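Local atomic coordinates of probable zinc protease PqqL (Escherichia coli, PDB entry 6OFS), a protein that probably acts as a periplasmic zinc-dependent metalloprotease of the M16 family, with one zinc ion bound per subunit. Residues K823-Q828 against M878-V883. Residues are numbered along the deposited sequence; the frame is centred on the assembly and turned at random.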
loop_
_atom_site.group_PDB
_atom_site.type_symbol
_atom_site.label_atom_id
_atom_site.label_comp_id
_atom_site.label_asym_id
_atom_site.label_seq_id
_atom_site.Cartn_x
_atom_site.Cartn_y
_atom_site.Cartn_z
ATOM N N LYS A 823 24.938 50.218 -28.035
ATOM C CA LYS A 823 25.987 50.698 -27.128
ATOM C C LYS A 823 26.927 49.576 -26.666
ATOM O O LYS A 823 28.149 49.762 -26.632
ATOM C CB LYS A 823 25.345 51.393 -25.899
ATOM C CG LYS A 823 26.336 52.056 -24.951
ATOM C CD LYS A 823 25.700 52.450 -23.639
ATOM C CE LYS A 823 26.718 53.105 -22.733
ATOM N NZ LYS A 823 26.199 53.303 -21.353
ATOM N N GLY A 824 26.338 48.453 -26.278
ATOM C CA GLY A 824 27.054 47.295 -25.768
ATOM C C GLY A 824 27.419 47.455 -24.305
ATOM O O GLY A 824 26.783 48.227 -23.574
ATOM N N ILE A 825 28.467 46.735 -23.872
ATOM C CA ILE A 825 28.930 46.794 -22.490
ATOM C C ILE A 825 30.107 47.757 -22.339
ATOM O O ILE A 825 30.900 47.931 -23.273
ATOM C CB ILE A 825 29.215 45.372 -21.921
ATOM C CG1 ILE A 825 28.671 45.248 -20.488
ATOM C CG2 ILE A 825 30.702 44.980 -22.025
ATOM C CD1 ILE A 825 28.745 43.876 -19.839
ATOM N N SER A 826 30.195 48.392 -21.161
ATOM C CA SER A 826 31.269 49.315 -20.803
ATOM C C SER A 826 32.332 48.524 -20.031
ATOM O O SER A 826 32.038 47.423 -19.533
ATOM C CB SER A 826 30.726 50.471 -19.959
ATOM O OG SER A 826 30.478 50.138 -18.601
ATOM N N GLU A 827 33.562 49.080 -19.937
ATOM C CA GLU A 827 34.702 48.489 -19.212
ATOM C C GLU A 827 34.359 48.303 -17.726
ATOM O O GLU A 827 34.682 47.271 -17.134
ATOM C CB GLU A 827 35.945 49.385 -19.345
ATOM C CG GLU A 827 36.442 49.562 -20.772
ATOM C CD GLU A 827 37.217 48.405 -21.375
ATOM O OE1 GLU A 827 37.295 48.351 -22.624
ATOM O OE2 GLU A 827 37.742 47.557 -20.614
ATOM N N GLN A 828 33.678 49.312 -17.151
ATOM C CA GLN A 828 33.221 49.373 -15.769
ATOM C C GLN A 828 32.170 48.268 -15.475
ATOM O O GLN A 828 32.237 47.632 -14.422
ATOM C CB GLN A 828 32.669 50.782 -15.494
ATOM C CG GLN A 828 32.320 51.069 -14.040
ATOM C CD GLN A 828 31.165 52.036 -13.939
ATOM O OE1 GLN A 828 31.352 53.238 -13.694
ATOM N NE2 GLN A 828 29.944 51.533 -14.136
ATOM N N MET A 878 37.487 37.586 -20.898
ATOM C CA MET A 878 36.335 38.352 -21.378
ATOM C C MET A 878 36.729 39.807 -21.640
ATOM O O MET A 878 37.309 40.459 -20.768
ATOM C CB MET A 878 35.212 38.340 -20.339
ATOM C CG MET A 878 34.435 37.051 -20.264
ATOM S SD MET A 878 32.719 37.355 -19.752
ATOM C CE MET A 878 32.974 38.164 -18.208
ATOM N N THR A 879 36.418 40.309 -22.840
ATOM C CA THR A 879 36.708 41.686 -23.239
ATOM C C THR A 879 35.418 42.369 -23.687
ATOM O O THR A 879 34.456 41.680 -24.027
ATOM C CB THR A 879 37.799 41.749 -24.345
ATOM O OG1 THR A 879 37.258 41.333 -25.598
ATOM C CG2 THR A 879 39.056 40.961 -24.000
ATOM N N VAL A 880 35.414 43.714 -23.730
ATOM C CA VAL A 880 34.272 44.511 -24.183
ATOM C C VAL A 880 33.857 44.084 -25.588
ATOM O O VAL A 880 32.703 43.684 -25.769
ATOM C CB VAL A 880 34.521 46.038 -24.063
ATOM C CG1 VAL A 880 33.527 46.842 -24.910
ATOM C CG2 VAL A 880 34.469 46.481 -22.600
ATOM N N GLU A 881 34.806 44.105 -26.552
ATOM C CA GLU A 881 34.541 43.710 -27.934
ATOM C C GLU A 881 34.109 42.237 -28.049
ATOM O O GLU A 881 33.237 41.949 -28.872
ATOM C CB GLU A 881 35.701 44.065 -28.883
ATOM C CG GLU A 881 36.990 43.277 -28.713
ATOM C CD GLU A 881 37.939 43.419 -29.887
ATOM O OE1 GLU A 881 37.922 42.537 -30.776
ATOM O OE2 GLU A 881 38.694 44.419 -29.923
ATOM N N ASN A 882 34.650 41.333 -27.186
ATOM C CA ASN A 882 34.269 39.909 -27.139
ATOM C C ASN A 882 32.796 39.778 -26.812
ATOM O O ASN A 882 32.091 39.061 -27.515
ATOM C CB ASN A 882 35.060 39.139 -26.064
ATOM C CG ASN A 882 36.365 38.542 -26.511
ATOM O OD1 ASN A 882 36.752 38.612 -27.681
ATOM N ND2 ASN A 882 37.076 37.936 -25.572
ATOM N N VAL A 883 32.325 40.455 -25.739
ATOM C CA VAL A 883 30.919 40.366 -25.361
ATOM C C VAL A 883 30.045 41.087 -26.403
ATOM O O VAL A 883 28.990 40.563 -26.743
ATOM C CB VAL A 883 30.562 40.753 -23.889
ATOM C CG1 VAL A 883 31.629 40.317 -22.882
ATOM C CG2 VAL A 883 30.229 42.222 -23.738
#
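The E827 carboxylate lies with one face against V880. Methyl CG2 of V880 sits over that face, 3.6 Å from E827 CD. No atom of 878-883 reaches the other face or the edges. E827 is bent at chi2 (-77°), which folds the carboxylate back over the valine. This is a van der Waals contact, and no hydrogen bond joins the two segments.

The other V880 methyl, CG1, lies anti to its own backbone N (chi1 163°) and meets the carbonyl oxygen I825 O. I825 points toward 878-883: its CG2 touches V883 CG2 and is 4.1 Å from V880 CG2. A757 and A754 of helix 749-771 lie against I825 and V883. N884 OD1 accepts from I825 N, a polar link beside the apolar one.

Both segments lead into helices. S826 is the N-cap of helix 827-842. T879 is the N-cap of helix 880-890, and its OG1 accepts from N882 N at 3.1 Å. G824, with positive phi, ends helix 806-823. The link between helices 806-823 and 827-842 thus packs on the N-terminus of helix 880-890. In the chain these helices fall between strands 792-801 and 896-904 of one mixed sheet, in an alpha/beta domain of the M16 kind, far from the zinc site.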